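Local coordinates for protein NalP translocator (Neisseria meningitidis, PDB 1UYN) that forms a twelve-stranded beta-barrel in the outer membrane, the translocator domain of an autotransporter, providing a hydrophilic pore for moving the passenger domain to the cell surface, at residues G53-E57 / Q294-H298; Y132-I136 / G148-G152; D172-G178 / L211-S217; L179-K185 / L203-V209; T229-D235 / P263-A269. All coordinates share one frame; numbering follows the deposited sequence.

After helix 12-34, the chain enters strand 43-57, the first half of contact 1. Its partner, 294-298, lies on the last strand, so contact 1 encloses all the others and shuts the barrel. Contact 2 ties the hairpin of strands 121-139 and 145-163. Contacts 3 and 4 share strands 172-192 and 199-219, with contact 4 lying within contact 3. Contact 5 then joins strands 224-235 and 265-278. No two contacts cross. Tyr132 of contact 2 packs on Leu184 of contact 4. Contact 5 bonds by backbone to contact 3, meets contact 4 through the Arg180-Glu233 salt bridge, and reaches contact 1 where Arg266 packs on Tyr295.

Contact 1: residues G53-E57 / Q294-H298; sequences GGTWE and QYGNH
Trp56 and Tyr295 form the tightly packed part of this antiparallel pairing. They are a non-hydrogen-bonded pair with both side chains on one face of the sheet. The rings make a T-shaped (edge-to-face) stack, their planes at 83°. Tyr295 presents its CD2 edge to the indole face, 3.5 Å from Trp56 CD2. Both CG atoms are anti to their backbone N (chi1 -164° for Trp56), which raises the two rings from the sheet next to each other.

Further along, Gly53 O accepts two bonds from one residue. His298 N reaches it at 2.8 Å, from above the carbonyl plane. His298 ND1 reaches Gly53 O at 3.0 Å, nearly along the C=O axis and in the plane of its own ring. The imidazole lies on the same face as Thr55, and the ND1 bond helps fix its rotation. Between the ring pair and Gly53, Thr55 N bonds to Gly296 O at 3.1 Å, and Gly296 N returns a bond to Thr55 O.

The Glu57 end is looser. Glu57 N still bonds to Gln294 O, but the Gln294 side chain is exposed and Glu57 turns its carboxylate away.

Here the first and last strands of the barrel meet. Strand 62-79 flanks one side and strand 281-292 the other. Helix 12-34 lies against the Trp56 face: its Asp23 and Arg27 both bond to Tyr295 OH.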
# COMPACT_ATOMS: atom_id res chain seq x y z
N GLY A 53 0.97 -10.23 -3.96
CA GLY A 53 1.67 -11.29 -4.68
C GLY A 53 1.91 -10.95 -6.12
O GLY A 53 1.01 -10.97 -6.92
N GLY A 54 3.14 -10.63 -6.47
CA GLY A 54 3.47 -10.34 -7.85
C GLY A 54 4.87 -10.72 -8.28
O GLY A 54 5.64 -11.33 -7.53
N THR A 55 5.15 -10.38 -9.53
CA THR A 55 6.48 -10.44 -10.11
C THR A 55 6.85 -9.03 -10.59
O THR A 55 5.97 -8.20 -10.87
CB THR A 55 6.51 -11.44 -11.27
OG1 THR A 55 5.39 -11.22 -12.12
CG2 THR A 55 6.30 -12.86 -10.79
N TRP A 56 8.15 -8.74 -10.70
CA TRP A 56 8.59 -7.40 -11.06
C TRP A 56 10.00 -7.44 -11.63
O TRP A 56 10.93 -7.83 -10.94
CB TRP A 56 8.50 -6.52 -9.82
CG TRP A 56 8.55 -5.01 -9.98
CD1 TRP A 56 8.75 -4.28 -11.15
CD2 TRP A 56 8.41 -4.02 -8.93
NE1 TRP A 56 8.74 -2.93 -10.87
CE2 TRP A 56 8.55 -2.74 -9.52
CE3 TRP A 56 8.19 -4.10 -7.54
CZ2 TRP A 56 8.46 -1.55 -8.79
CZ3 TRP A 56 8.12 -2.90 -6.79
CH2 TRP A 56 8.26 -1.64 -7.42
N GLU A 57 10.17 -7.07 -12.89
CA GLU A 57 11.50 -6.74 -13.41
C GLU A 57 11.89 -5.29 -13.06
O GLU A 57 11.29 -4.35 -13.57
CB GLU A 57 11.55 -6.92 -14.92
CG GLU A 57 12.97 -6.91 -15.48
CD GLU A 57 13.53 -8.30 -15.62
OE1 GLU A 57 12.80 -9.23 -15.20
OE2 GLU A 57 14.67 -8.47 -16.15
N GLN A 294 6.43 -5.34 -17.47
CA GLN A 294 7.35 -5.85 -16.46
C GLN A 294 6.88 -5.69 -15.04
O GLN A 294 7.67 -5.72 -14.09
CB GLN A 294 8.74 -5.23 -16.66
CG GLN A 294 9.57 -5.94 -17.76
CD GLN A 294 10.97 -5.37 -17.81
OE1 GLN A 294 11.96 -6.11 -18.02
NE2 GLN A 294 11.08 -4.06 -17.57
N TYR A 295 5.58 -5.53 -14.85
CA TYR A 295 5.06 -5.47 -13.48
C TYR A 295 3.69 -6.08 -13.44
O TYR A 295 2.89 -5.89 -14.34
CB TYR A 295 5.09 -4.02 -12.91
CG TYR A 295 4.50 -3.87 -11.52
CD1 TYR A 295 3.12 -3.95 -11.32
CD2 TYR A 295 5.30 -3.66 -10.41
CE1 TYR A 295 2.57 -3.82 -10.10
CE2 TYR A 295 4.75 -3.55 -9.13
CZ TYR A 295 3.38 -3.63 -8.99
OH TYR A 295 2.77 -3.52 -7.77
N GLY A 296 3.44 -6.86 -12.41
CA GLY A 296 2.13 -7.43 -12.18
C GLY A 296 1.99 -7.81 -10.72
O GLY A 296 2.82 -8.50 -10.20
N ASN A 297 0.92 -7.36 -10.08
CA ASN A 297 0.71 -7.63 -8.67
C ASN A 297 -0.72 -7.99 -8.40
O ASN A 297 -1.58 -7.26 -8.77
CB ASN A 297 1.06 -6.38 -7.84
CG ASN A 297 1.15 -6.69 -6.35
OD1 ASN A 297 2.13 -7.34 -5.89
ND2 ASN A 297 0.13 -6.27 -5.59
N HIS A 298 -0.96 -9.10 -7.73
CA HIS A 298 -2.28 -9.43 -7.18
C HIS A 298 -2.36 -8.88 -5.76
O HIS A 298 -1.53 -9.17 -4.96
CB HIS A 298 -2.51 -10.95 -7.13
CG HIS A 298 -2.27 -11.63 -8.43
ND1 HIS A 298 -1.01 -11.85 -8.92
CD2 HIS A 298 -3.13 -12.15 -9.34
CE1 HIS A 298 -1.09 -12.47 -10.09
NE2 HIS A 298 -2.37 -12.67 -10.36

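Contact 2: residues Y132-I136 / G148-G152; sequences YKNSI and GSVNG
Tyr132 and Gly152 pair in a beta hairpin, where strand 121-139 runs antiparallel to strand 145-163. The Tyr132 ring lies over Gly152. Its CG sits between the backbone N and the carbonyl carbon (chi1 71°), which folds the ring across to the other strand. Gly152 CA then lies 3.7 Å from the Tyr132 ring centroid, a CH-pi contact over the face. On this same side of the sheet, Val150 CG1 touches Asn134 CB at 3.7 Å.

The other side is polar. Lys133 and Asn151 point the same way, with Lys133 CG 3.3 Å from Asn151 ND2. A water ties the Lys133 end to two serines. It accepts from Lys133 NZ at 2.7 Å. It also bonds to Ser135 OG, and to Ser149 OG, the latter 2.9 Å from the water.

The backbone register is regular. Two-way N-H to O bonds join Tyr132 with Gly152, Asn134 with Val150 and Ile136 with Gly148; Ile136 N to Gly148 O is 2.8 Å. Tyr132 OH bonds to Gln186 of strand 172-192, and Asn134 OD1 to Thr104.

Helix 12-34 packs on the Tyr132 and Asn134 side, so that side lines the barrel interior. Up-and-down antiparallel hairpins of this kind are the building unit of outer-membrane beta-barrels; here the helix-facing side is mixed and the outward side polar.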
# COMPACT_ATOMS: atom_id res chain seq x y z
N TYR A 132 10.68 0.22 8.65
CA TYR A 132 10.84 -1.08 8.03
C TYR A 132 12.21 -1.66 8.34
O TYR A 132 13.14 -0.95 8.66
CB TYR A 132 10.51 -1.03 6.52
CG TYR A 132 11.50 -0.31 5.66
CD1 TYR A 132 12.61 -0.95 5.17
CD2 TYR A 132 11.31 1.02 5.31
CE1 TYR A 132 13.51 -0.30 4.38
CE2 TYR A 132 12.22 1.68 4.53
CZ TYR A 132 13.33 1.01 4.06
OH TYR A 132 14.27 1.66 3.26
N LYS A 133 12.28 -2.98 8.32
CA LYS A 133 13.52 -3.69 8.46
C LYS A 133 13.61 -4.71 7.34
O LYS A 133 12.75 -5.54 7.21
CB LYS A 133 13.60 -4.38 9.82
CG LYS A 133 15.02 -4.91 10.11
CD LYS A 133 15.22 -5.38 11.57
CE LYS A 133 15.41 -6.93 11.67
NZ LYS A 133 16.74 -7.35 12.28
N ASN A 134 14.67 -4.64 6.56
CA ASN A 134 14.92 -5.60 5.47
C ASN A 134 16.05 -6.50 5.90
O ASN A 134 17.13 -6.03 6.26
CB ASN A 134 15.33 -4.86 4.18
CG ASN A 134 14.18 -4.08 3.55
OD1 ASN A 134 13.02 -4.23 3.93
ND2 ASN A 134 14.52 -3.22 2.60
N SER A 135 15.79 -7.79 5.88
CA SER A 135 16.83 -8.79 6.10
C SER A 135 17.13 -9.41 4.77
O SER A 135 16.26 -9.88 4.12
CB SER A 135 16.34 -9.85 7.04
OG SER A 135 16.39 -9.32 8.32
N ILE A 136 18.37 -9.34 4.35
CA ILE A 136 18.78 -9.86 3.07
C ILE A 136 19.68 -11.01 3.34
O ILE A 136 20.48 -10.91 4.21
CB ILE A 136 19.52 -8.77 2.31
CG1 ILE A 136 18.55 -7.88 1.52
CG2 ILE A 136 20.50 -9.39 1.37
CD1 ILE A 136 17.46 -7.19 2.33
N GLY A 148 22.48 -9.29 5.65
CA GLY A 148 22.46 -7.85 5.77
C GLY A 148 21.15 -7.31 6.27
O GLY A 148 20.09 -7.78 5.93
N SER A 149 21.24 -6.29 7.10
CA SER A 149 20.05 -5.82 7.81
C SER A 149 20.00 -4.31 7.73
O SER A 149 20.96 -3.61 8.05
CB SER A 149 20.06 -6.33 9.27
OG SER A 149 18.72 -6.62 9.69
N VAL A 150 18.87 -3.80 7.28
CA VAL A 150 18.78 -2.34 7.10
C VAL A 150 17.44 -1.85 7.55
O VAL A 150 16.43 -2.51 7.34
CB VAL A 150 19.09 -1.87 5.64
CG1 VAL A 150 18.14 -2.45 4.68
CG2 VAL A 150 19.08 -0.36 5.52
N ASN A 151 17.45 -0.69 8.18
CA ASN A 151 16.25 -0.06 8.61
C ASN A 151 15.98 1.13 7.78
O ASN A 151 16.89 1.75 7.30
CB ASN A 151 16.32 0.34 10.08
CG ASN A 151 16.73 -0.81 10.97
OD1 ASN A 151 17.73 -0.70 11.70
ND2 ASN A 151 15.98 -1.91 10.93
N GLY A 152 14.72 1.43 7.61
CA GLY A 152 14.33 2.68 7.00
C GLY A 152 13.03 3.22 7.59
O GLY A 152 12.43 2.66 8.48
O HOH W 1 17.76 -9.21 10.58

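Contact 3: residues D172-G178 / L211-S217; sequences DLTVEGG and LAGLKLS
Lys215 lies beside Thr174, its hydrogen-bonded partner across the antiparallel pair. With CG anti to the backbone N (chi1 -176°), the first part of the chain runs alongside the threonine, pointing the same way. From the sheet outward, Lys215 CB sits 3.2 Å from Thr174 OG1. Lys215 CG is 4.0 Å and Lys215 CD 4.1 Å from Thr174 OG1. The chain then bends at its last two torsions and leaves the threonine. Its ammonium makes a cation-pi contact with Phe227, a residue of strand 224-235.

Backbone bonds run both ways between these two residues: Thr174 N to Lys215 O is 2.9 Å, and Lys215 N bonds back to Thr174 O. The bond from Ser217 N to Asp172 O is weak.

The opposite face is apolar and lies on the surface. Leu214 and Val175 stand side by side there, with Leu214 CD2 3.7 Å from Val175 CG2. Leu173 and Leu216 share this face, which fits the transmembrane position of both strands, probably against lipid.

Strand 145-163 pairs on the far side of residues 172-178, and strand 224-235 on the far side of residues 211-217. On the Lys215 face, Glu176 forms a salt bridge with Lys124 and a hydrogen bond with Tyr122, both on strand 121-139.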
# COMPACT_ATOMS: atom_id res chain seq x y z
N ASP A 172 -23.80 3.79 -8.24
CA ASP A 172 -22.89 4.92 -7.92
C ASP A 172 -21.48 4.86 -8.55
O ASP A 172 -20.72 3.95 -8.27
CB ASP A 172 -22.77 4.99 -6.37
CG ASP A 172 -21.83 6.07 -5.90
OD1 ASP A 172 -21.34 6.86 -6.74
OD2 ASP A 172 -21.49 6.19 -4.69
N LEU A 173 -21.16 5.84 -9.41
CA LEU A 173 -19.81 6.12 -9.96
C LEU A 173 -19.07 7.29 -9.26
O LEU A 173 -19.46 8.45 -9.43
CB LEU A 173 -19.90 6.44 -11.47
CG LEU A 173 -18.58 6.69 -12.22
CD1 LEU A 173 -17.77 5.39 -12.38
CD2 LEU A 173 -18.81 7.32 -13.57
N THR A 174 -18.01 6.99 -8.51
CA THR A 174 -17.10 8.01 -7.97
C THR A 174 -15.82 8.08 -8.77
O THR A 174 -15.22 7.05 -9.06
CB THR A 174 -16.75 7.73 -6.48
OG1 THR A 174 -16.22 6.43 -6.30
CG2 THR A 174 -17.99 7.63 -5.67
N VAL A 175 -15.42 9.29 -9.14
CA VAL A 175 -14.12 9.57 -9.75
C VAL A 175 -13.21 10.20 -8.73
O VAL A 175 -13.59 11.07 -7.98
CB VAL A 175 -14.24 10.51 -10.94
CG1 VAL A 175 -12.91 10.74 -11.58
CG2 VAL A 175 -15.23 9.93 -11.97
N GLU A 176 -11.98 9.76 -8.71
CA GLU A 176 -11.07 10.10 -7.65
C GLU A 176 -9.66 10.21 -8.18
O GLU A 176 -9.25 9.41 -9.00
CB GLU A 176 -11.15 9.07 -6.54
CG GLU A 176 -10.31 9.50 -5.36
CD GLU A 176 -10.38 8.56 -4.21
OE1 GLU A 176 -11.37 8.62 -3.44
OE2 GLU A 176 -9.42 7.78 -4.06
N GLY A 177 -8.94 11.20 -7.70
CA GLY A 177 -7.65 11.57 -8.27
C GLY A 177 -6.82 12.49 -7.39
O GLY A 177 -7.32 13.37 -6.68
N GLY A 178 -5.50 12.30 -7.44
CA GLY A 178 -4.61 13.18 -6.71
C GLY A 178 -3.15 12.81 -6.77
O GLY A 178 -2.65 12.37 -7.77
N LEU A 211 -2.33 9.65 -9.40
CA LEU A 211 -3.34 8.61 -9.12
C LEU A 211 -4.64 9.12 -9.66
O LEU A 211 -4.88 10.33 -9.68
CB LEU A 211 -3.52 8.39 -7.62
CG LEU A 211 -2.24 8.01 -6.89
CD1 LEU A 211 -2.31 8.45 -5.42
CD2 LEU A 211 -1.96 6.50 -6.98
N ALA A 212 -5.48 8.20 -10.09
CA ALA A 212 -6.70 8.54 -10.82
C ALA A 212 -7.45 7.24 -10.93
O ALA A 212 -6.84 6.20 -11.04
CB ALA A 212 -6.41 9.12 -12.21
N GLY A 213 -8.76 7.29 -10.86
CA GLY A 213 -9.49 6.09 -10.53
C GLY A 213 -10.98 6.25 -10.57
O GLY A 213 -11.50 7.35 -10.50
N LEU A 214 -11.64 5.10 -10.67
CA LEU A 214 -13.08 4.96 -10.94
C LEU A 214 -13.58 3.90 -10.02
O LEU A 214 -12.91 2.89 -9.85
CB LEU A 214 -13.30 4.45 -12.35
CG LEU A 214 -13.11 5.43 -13.52
CD1 LEU A 214 -13.67 4.84 -14.86
CD2 LEU A 214 -13.76 6.77 -13.19
N LYS A 215 -14.71 4.13 -9.39
CA LYS A 215 -15.35 3.14 -8.51
C LYS A 215 -16.83 3.09 -8.89
O LYS A 215 -17.51 4.11 -8.89
CB LYS A 215 -15.17 3.49 -7.04
CG LYS A 215 -15.72 2.43 -6.05
CD LYS A 215 -15.30 2.76 -4.60
CE LYS A 215 -16.34 2.36 -3.54
NZ LYS A 215 -15.70 1.69 -2.32
N LEU A 216 -17.30 1.91 -9.25
CA LEU A 216 -18.68 1.71 -9.68
C LEU A 216 -19.26 0.81 -8.60
O LEU A 216 -19.10 -0.40 -8.64
CB LEU A 216 -18.68 1.06 -11.07
CG LEU A 216 -19.96 0.71 -11.82
CD1 LEU A 216 -20.80 1.96 -12.19
CD2 LEU A 216 -19.62 -0.10 -13.11
N SER A 217 -19.80 1.45 -7.55
CA SER A 217 -20.67 0.79 -6.56
C SER A 217 -22.07 0.45 -7.12
O SER A 217 -22.74 1.28 -7.72
CB SER A 217 -20.81 1.69 -5.32
OG SER A 217 -19.63 1.68 -4.50

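Contact 4: residues L179-K185 / L203-V209; sequences LRYDLLK and LTEGTLV
Tyr181, Leu183 and Gly206 form the apolar centre on one face of the antiparallel pair. Tyr181 CG is anti to the backbone N (chi1 -171°), which tips the ring across to the other strand. Tyr181 OH ends 3.5 Å from Gly206 CA. Gly206 has no side chain there, which lets the tyrosine come close to its backbone; a CB would run into Tyr181 OH. Leu183 CD1 lies next to Gly206, 4.1 Å from Thr204 CG2. Toward the other end of this face, Leu179 CB rests on Leu208 CD1 at 3.9 Å. On the helix-facing side, Leu184 CD2 and Leu203 CD2 meet at 4.2 Å.

Working outward, Val209 lies alongside Arg180, its CG2 3.6 Å from Arg180 NH1. This packing leads to the polar edge. Arg180 NH1 makes a salt bridge with Asp182 OD2 at 2.9 Å, in the guanidinium plane and on the syn lone pair of the carboxylate. OD2 also meets Arg239, and Arg180 NH2 meets Glu233, so opposite charges alternate and probably help to hold both groups charged inside the barrel. The backbone bonds between the strands are regular, with Thr207 N to Asp182 O at 2.8 Å.

Strand 145-163 pairs with the far edge of residues 179-185. Strand 224-235 and the loop after it, through Asn237 and Gly238, flank residues 203-209. Helix 12-34 packs on Arg180 and Leu184 from inside the barrel.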
# COMPACT_ATOMS: atom_id res chain seq x y z
N LEU A 179 -2.45 13.08 -5.67
CA LEU A 179 -1.06 12.83 -5.60
C LEU A 179 -0.76 12.11 -4.31
O LEU A 179 -1.49 12.23 -3.35
CB LEU A 179 -0.33 14.16 -5.67
CG LEU A 179 -0.62 15.06 -6.86
CD1 LEU A 179 -0.03 16.40 -6.54
CD2 LEU A 179 -0.07 14.52 -8.18
N ARG A 180 0.33 11.35 -4.29
CA ARG A 180 0.88 10.79 -3.06
C ARG A 180 2.38 11.06 -3.13
O ARG A 180 2.98 10.79 -4.12
CB ARG A 180 0.63 9.30 -2.99
CG ARG A 180 1.02 8.66 -1.65
CD ARG A 180 1.82 7.36 -1.80
NE ARG A 180 1.09 6.39 -2.58
CZ ARG A 180 1.63 5.49 -3.38
NH1 ARG A 180 2.94 5.41 -3.58
NH2 ARG A 180 0.82 4.65 -4.03
N TYR A 181 2.96 11.61 -2.08
CA TYR A 181 4.39 11.81 -2.01
C TYR A 181 4.98 10.80 -1.05
O TYR A 181 4.56 10.76 0.09
CB TYR A 181 4.67 13.21 -1.48
CG TYR A 181 6.13 13.61 -1.57
CD1 TYR A 181 6.74 13.77 -2.79
CD2 TYR A 181 6.89 13.84 -0.42
CE1 TYR A 181 8.07 14.14 -2.90
CE2 TYR A 181 8.23 14.23 -0.50
CZ TYR A 181 8.81 14.37 -1.77
OH TYR A 181 10.13 14.75 -1.94
N ASP A 182 5.93 9.98 -1.50
CA ASP A 182 6.61 9.00 -0.66
C ASP A 182 7.96 9.50 -0.36
O ASP A 182 8.75 9.71 -1.27
CB ASP A 182 6.82 7.68 -1.39
CG ASP A 182 5.56 7.00 -1.75
OD1 ASP A 182 4.50 7.31 -1.15
OD2 ASP A 182 5.54 6.13 -2.64
N LEU A 183 8.25 9.67 0.92
CA LEU A 183 9.58 10.05 1.38
C LEU A 183 10.19 8.86 2.09
O LEU A 183 9.70 8.42 3.11
CB LEU A 183 9.45 11.21 2.36
CG LEU A 183 10.73 11.88 2.84
CD1 LEU A 183 11.62 12.38 1.68
CD2 LEU A 183 10.33 13.02 3.70
N LEU A 184 11.28 8.33 1.56
CA LEU A 184 11.92 7.15 2.14
C LEU A 184 13.26 7.62 2.65
O LEU A 184 14.02 8.16 1.89
CB LEU A 184 12.12 6.07 1.09
CG LEU A 184 12.76 4.80 1.68
CD1 LEU A 184 11.84 3.62 1.55
CD2 LEU A 184 14.07 4.50 1.00
N LYS A 185 13.52 7.46 3.94
CA LYS A 185 14.87 7.63 4.46
C LYS A 185 15.33 6.21 4.87
O LYS A 185 14.67 5.54 5.67
CB LYS A 185 14.90 8.61 5.64
CG LYS A 185 14.09 9.97 5.47
CD LYS A 185 15.00 11.24 5.54
CE LYS A 185 14.46 12.47 6.37
NZ LYS A 185 13.36 12.14 7.34
N LEU A 203 20.22 6.80 2.48
CA LEU A 203 19.56 7.12 1.27
C LEU A 203 18.25 7.85 1.66
O LEU A 203 17.50 7.36 2.45
CB LEU A 203 19.24 5.80 0.55
CG LEU A 203 18.27 5.94 -0.62
CD1 LEU A 203 19.07 6.61 -1.74
CD2 LEU A 203 17.71 4.62 -1.06
N THR A 204 18.04 9.05 1.12
CA THR A 204 16.78 9.74 1.15
C THR A 204 16.21 9.76 -0.26
O THR A 204 16.91 10.09 -1.20
CB THR A 204 16.99 11.18 1.60
OG1 THR A 204 17.18 11.23 3.02
CG2 THR A 204 15.70 11.94 1.41
N GLU A 205 14.93 9.45 -0.44
CA GLU A 205 14.36 9.54 -1.79
C GLU A 205 12.87 9.89 -1.76
O GLU A 205 12.07 9.18 -1.20
CB GLU A 205 14.66 8.26 -2.53
CG GLU A 205 14.04 8.10 -3.89
CD GLU A 205 14.81 8.76 -5.00
OE1 GLU A 205 15.87 9.36 -4.72
OE2 GLU A 205 14.33 8.69 -6.17
N GLY A 206 12.50 11.00 -2.38
CA GLY A 206 11.14 11.44 -2.42
C GLY A 206 10.52 11.31 -3.79
O GLY A 206 11.06 11.91 -4.76
N THR A 207 9.35 10.62 -3.86
CA THR A 207 8.65 10.38 -5.11
C THR A 207 7.16 10.81 -5.11
O THR A 207 6.34 10.34 -4.32
CB THR A 207 8.76 8.90 -5.44
OG1 THR A 207 10.12 8.49 -5.47
CG2 THR A 207 8.31 8.63 -6.87
N LEU A 208 6.83 11.73 -6.00
CA LEU A 208 5.45 12.06 -6.30
C LEU A 208 4.85 11.05 -7.23
O LEU A 208 5.47 10.65 -8.21
CB LEU A 208 5.38 13.41 -6.99
CG LEU A 208 4.05 14.14 -6.94
CD1 LEU A 208 3.60 14.43 -5.54
CD2 LEU A 208 4.30 15.44 -7.68
N VAL A 209 3.61 10.68 -6.92
CA VAL A 209 2.81 9.67 -7.63
C VAL A 209 1.48 10.30 -8.00
O VAL A 209 0.77 10.86 -7.14
CB VAL A 209 2.50 8.42 -6.72
CG1 VAL A 209 1.83 7.34 -7.55
CG2 VAL A 209 3.76 7.85 -6.08

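Contact 5: residues T229-D235 / P263-A269; sequences TAGVERD and PHTRLVA. With SO4 (sulfate ion), chain C.
Arg234 and Thr265 cross at about a right angle, where the strand pair nears its loop end. Arg234 CG is anti to the backbone N (chi1 -171°) and the chain stays extended to NE, which carries it past the threonine hydroxyl. Thr265 OG1 sits at the edge of the guanidinium, near its plane, and is 3.0 Å from Arg234 NE. Pro263 O lies over one face of the same group.

On the other side of the sheet, Glu233 and Arg266 cross obliquely, with Glu233 CB 4.0 Å from Arg266 CG. Their flat ends are only 18° from parallel, yet the charged atoms stay apart. Each has its own partner: Lys30 and Arg180 for Glu233, Asp23 for Arg266. Val232 and Leu267 instead lie side by side on the Arg234 face, with Val232 CG2 4.0 Å from Leu267 CD2.

The backbone joins the strands through Val268 N to Gly231 O at 2.9 Å and Arg266 N to Glu233 O at 2.7 Å. Near the loop, a water bridges Asp235 N and His264 O. A sulfate, probably from the crystallisation liquor, accepts from Thr265 N at 3.0 Å on its O3.

Apolar residues such as Val232 and Leu267 on the surface, with charged residues turned toward helix 12-34 within, are typical of a transmembrane beta-barrel wall.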
# COMPACT_ATOMS: atom_id res chain seq x y z
N THR A 229 -13.55 -1.44 -9.66
CA THR A 229 -12.59 -0.32 -9.70
C THR A 229 -11.65 -0.45 -10.90
O THR A 229 -11.17 -1.52 -11.21
CB THR A 229 -11.66 -0.28 -8.47
OG1 THR A 229 -11.03 -1.57 -8.30
CG2 THR A 229 -12.41 -0.02 -7.20
N ALA A 230 -11.36 0.69 -11.51
CA ALA A 230 -10.33 0.79 -12.54
C ALA A 230 -9.51 2.02 -12.20
O ALA A 230 -10.06 3.04 -11.81
CB ALA A 230 -10.96 0.90 -13.88
N GLY A 231 -8.19 1.94 -12.33
CA GLY A 231 -7.34 3.04 -11.91
C GLY A 231 -6.04 3.13 -12.66
O GLY A 231 -5.62 2.21 -13.34
N VAL A 232 -5.39 4.26 -12.48
CA VAL A 232 -4.16 4.59 -13.15
C VAL A 232 -3.22 5.14 -12.07
O VAL A 232 -3.64 5.75 -11.08
CB VAL A 232 -4.50 5.60 -14.23
CG1 VAL A 232 -3.39 6.53 -14.51
CG2 VAL A 232 -4.94 4.86 -15.49
N GLU A 233 -1.94 4.88 -12.22
CA GLU A 233 -0.95 5.20 -11.19
C GLU A 233 0.43 5.22 -11.86
O GLU A 233 0.75 4.40 -12.70
CB GLU A 233 -1.06 4.17 -10.09
CG GLU A 233 0.10 4.11 -9.09
CD GLU A 233 -0.34 3.66 -7.68
OE1 GLU A 233 -1.60 3.35 -7.46
OE2 GLU A 233 0.55 3.66 -6.78
N ARG A 234 1.23 6.20 -11.52
CA ARG A 234 2.48 6.41 -12.21
C ARG A 234 3.40 7.30 -11.40
O ARG A 234 2.98 8.33 -10.94
CB ARG A 234 2.22 7.10 -13.55
CG ARG A 234 3.42 7.17 -14.47
CD ARG A 234 3.10 7.91 -15.70
NE ARG A 234 3.94 7.59 -16.85
CZ ARG A 234 5.12 8.10 -17.02
NH1 ARG A 234 5.66 8.93 -16.12
NH2 ARG A 234 5.79 7.79 -18.10
N ASP A 235 4.66 6.93 -11.28
CA ASP A 235 5.56 7.83 -10.60
C ASP A 235 5.76 9.04 -11.50
O ASP A 235 5.82 8.93 -12.72
CB ASP A 235 6.87 7.14 -10.23
CG ASP A 235 6.69 6.04 -9.19
OD1 ASP A 235 5.63 5.93 -8.56
OD2 ASP A 235 7.56 5.21 -8.93
N PRO A 263 10.03 4.41 -14.96
CA PRO A 263 8.77 5.06 -14.49
C PRO A 263 7.66 4.76 -15.48
O PRO A 263 7.64 5.28 -16.61
CB PRO A 263 9.11 6.56 -14.45
CG PRO A 263 10.32 6.72 -15.46
CD PRO A 263 10.83 5.29 -15.84
N HIS A 264 6.76 3.87 -15.11
CA HIS A 264 5.71 3.44 -16.05
C HIS A 264 4.40 3.63 -15.41
O HIS A 264 4.30 3.62 -14.19
CB HIS A 264 5.89 1.98 -16.49
CG HIS A 264 7.12 1.74 -17.31
ND1 HIS A 264 8.40 1.81 -16.78
CD2 HIS A 264 7.27 1.45 -18.63
CE1 HIS A 264 9.27 1.58 -17.74
NE2 HIS A 264 8.62 1.34 -18.87
N THR A 265 3.39 3.85 -16.25
CA THR A 265 1.98 3.92 -15.84
C THR A 265 1.50 2.51 -15.53
O THR A 265 1.62 1.65 -16.38
CB THR A 265 1.15 4.48 -17.00
OG1 THR A 265 1.46 5.86 -17.17
CG2 THR A 265 -0.33 4.54 -16.71
N ARG A 266 0.96 2.25 -14.34
CA ARG A 266 0.12 1.03 -14.18
C ARG A 266 -1.37 1.20 -14.18
O ARG A 266 -1.86 2.16 -13.69
CB ARG A 266 0.46 0.20 -12.96
CG ARG A 266 0.45 0.88 -11.69
CD ARG A 266 1.39 0.24 -10.82
NE ARG A 266 2.75 0.22 -11.41
CZ ARG A 266 3.83 -0.00 -10.69
NH1 ARG A 266 3.73 -0.20 -9.36
NH2 ARG A 266 5.02 -0.03 -11.30
N LEU A 267 -2.05 0.24 -14.78
CA LEU A 267 -3.48 0.09 -14.76
C LEU A 267 -3.78 -0.87 -13.63
O LEU A 267 -3.12 -1.87 -13.50
CB LEU A 267 -3.97 -0.55 -16.07
CG LEU A 267 -3.46 0.09 -17.38
CD1 LEU A 267 -4.19 -0.44 -18.65
CD2 LEU A 267 -3.55 1.64 -17.33
N VAL A 268 -4.76 -0.54 -12.82
CA VAL A 268 -5.24 -1.43 -11.79
C VAL A 268 -6.72 -1.65 -11.97
O VAL A 268 -7.46 -0.68 -12.00
CB VAL A 268 -5.08 -0.81 -10.40
CG1 VAL A 268 -5.61 -1.78 -9.33
CG2 VAL A 268 -3.64 -0.41 -10.15
N ALA A 269 -7.15 -2.90 -12.06
CA ALA A 269 -8.59 -3.24 -12.03
C ALA A 269 -8.86 -4.01 -10.73
O ALA A 269 -7.95 -4.61 -10.16
CB ALA A 269 -8.98 -4.05 -13.24
S SO4 C . 4.75 3.42 -20.37
O1 SO4 C . 5.86 4.40 -20.22
O2 SO4 C . 5.31 2.19 -20.98
O3 SO4 C . 4.07 3.16 -19.10
O4 SO4 C . 3.67 3.91 -21.24
O HOH W 2 5.08 4.50 -11.81